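Local coordinates for periplasmic divalent cation tolerance protein (Synechococcus elongatus, PDB 6GDX) that is of uncertain function, probably not a heavy-metal tolerance factor, and may carry or signal small molecules as a trimeric PII-like protein, at residues B[88-91]-B[92-95]. Sequence-based numbering, arbitrary orientation. Where two conformers were deposited one is given.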
loop_
_atom_site.group_PDB
_atom_site.type_symbol
_atom_site.label_atom_id
_atom_site.label_comp_id
_atom_site.label_asym_id
_atom_site.label_seq_id
_atom_site.Cartn_x
_atom_site.Cartn_y
_atom_site.Cartn_z
ATOM N N LYS B 88 9.089 -4.022 -6.309
ATOM C CA LYS B 88 9.882 -4.505 -5.168
ATOM C C LYS B 88 11.327 -4.573 -5.598
ATOM O O LYS B 88 11.682 -5.330 -6.540
ATOM C CB LYS B 88 9.454 -5.909 -4.763
ATOM C CG LYS B 88 8.217 -6.024 -3.964
ATOM C CD LYS B 88 7.018 -5.512 -4.686
ATOM C CE LYS B 88 5.763 -6.017 -4.029
ATOM N NZ LYS B 88 4.581 -5.356 -4.621
ATOM N N THR B 89 12.183 -3.819 -4.926
ATOM C CA THR B 89 13.595 -3.740 -5.300
ATOM C C THR B 89 14.442 -3.508 -4.080
ATOM O O THR B 89 13.972 -3.539 -2.947
ATOM C CB THR B 89 13.752 -2.665 -6.400
ATOM O OG1 THR B 89 15.009 -2.803 -7.031
ATOM C CG2 THR B 89 13.553 -1.239 -5.904
ATOM N N THR B 90 15.724 -3.296 -4.318
ATOM C CA THR B 90 16.658 -2.988 -3.245
ATOM C C THR B 90 17.081 -1.545 -3.349
ATOM O O THR B 90 16.978 -0.900 -4.383
ATOM C CB THR B 90 17.918 -3.839 -3.368
ATOM O OG1 THR B 90 18.533 -3.561 -4.630
ATOM C CG2 THR B 90 17.644 -5.337 -3.237
ATOM N N VAL B 91 17.650 -1.026 -2.261
ATOM C CA VAL B 91 18.167 0.333 -2.301
ATOM C C VAL B 91 19.250 0.451 -3.364
ATOM O O VAL B 91 19.372 1.501 -4.002
ATOM C CB VAL B 91 18.645 0.798 -0.917
ATOM C CG1 VAL B 91 19.808 -0.029 -0.415
ATOM C CG2 VAL B 91 18.961 2.291 -0.964
ATOM N N GLU B 92 20.035 -0.609 -3.555
ATOM C CA GLU B 92 21.110 -0.567 -4.542
ATOM C C GLU B 92 20.602 -0.393 -5.973
ATOM O O GLU B 92 21.317 0.199 -6.791
ATOM C CB GLU B 92 21.968 -1.831 -4.458
ATOM C CG GLU B 92 22.793 -1.918 -3.174
ATOM C CD GLU B 92 22.114 -2.664 -2.032
ATOM O OE1 GLU B 92 20.896 -2.993 -2.087
ATOM O OE2 GLU B 92 22.804 -2.975 -1.040
ATOM N N GLN B 93 19.408 -0.901 -6.304
ATOM C CA GLN B 93 18.852 -0.738 -7.650
ATOM C C GLN B 93 17.885 0.423 -7.774
ATOM O O GLN B 93 17.446 0.700 -8.883
ATOM C CB GLN B 93 18.170 -2.022 -8.152
ATOM C CG GLN B 93 19.072 -3.240 -8.224
ATOM C CD GLN B 93 20.344 -2.958 -8.959
ATOM O OE1 GLN B 93 20.313 -2.310 -9.994
ATOM N NE2 GLN B 93 21.467 -3.431 -8.429
ATOM N N LEU B 94 17.584 1.114 -6.668
ATOM C CA LEU B 94 16.483 2.073 -6.681
ATOM C C LEU B 94 16.763 3.248 -7.616
ATOM O O LEU B 94 15.905 3.648 -8.402
ATOM C CB LEU B 94 16.218 2.579 -5.277
ATOM C CG LEU B 94 15.047 3.547 -5.132
ATOM C CD1 LEU B 94 13.728 2.883 -5.476
ATOM C CD2 LEU B 94 15.044 4.135 -3.728
ATOM N N ASP B 95 17.976 3.791 -7.577
ATOM C CA ASP B 95 18.299 4.911 -8.432
ATOM C C ASP B 95 18.216 4.490 -9.921
ATOM O O ASP B 95 17.667 5.206 -10.744
ATOM C CB ASP B 95 19.677 5.474 -8.029
ATOM C CG ASP B 95 19.978 6.822 -8.640
ATOM O OD1 ASP B 95 20.530 6.830 -9.745
ATOM O OD2 ASP B 95 19.731 7.860 -7.994
HETATM O O HOH W 1 20.150 3.409 -5.633
#
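Thr90 and Gln93 meet where strand 76-90 passes directly, with no intervening loop, into helix 91-104, a worked example of how a threonine caps the first turn of a helix. The amide of Gln93 is shared between two acceptors of Thr90: the bond from Gln93 N to Thr90 OG1 is 3.3 Å long with an N-H...O angle of 144°, while the one to Thr90 O is weak. One residue on, Leu94 N donates to Val91 O at 3.2 Å, approaching from well above the carbonyl plane. A water then bridges the first turn, giving a hydrogen to Val91 O and accepting one from Asp95 N. The cap depends on the rotation of Thr90: chi1 60° places the hydroxyl between the backbone N and the carbonyl carbon, from where OG1 reaches the amide of Gln93. Glu92 bends at chi2 (92°) and folds back across the start of the helix, bringing OE1 within 3.4 Å of Thr90 CB and 3.6 Å of Val91 CG1; the same oxygen is held by a salt bridge to Arg129 of helix 122-131. On the strand side, Thr89 OG1 lies 3.4 Å from Gln93 CB and is hydrogen-bonded to Leu58 O. Its methyl CG2 meets Leu94 CD1 at 4.1 Å, the two side chains crossing at about a right angle. Leu94 also touches Leu36 of strand 33-40 and Leu27 of a neighbouring subunit. The Gln93 N to Thr90 OG1 bond is a threonine N-cap, and the packing around it joins strand 76-90 to helix 91-104 in the ferredoxin-like fold that CutA shares with the PII superfamily.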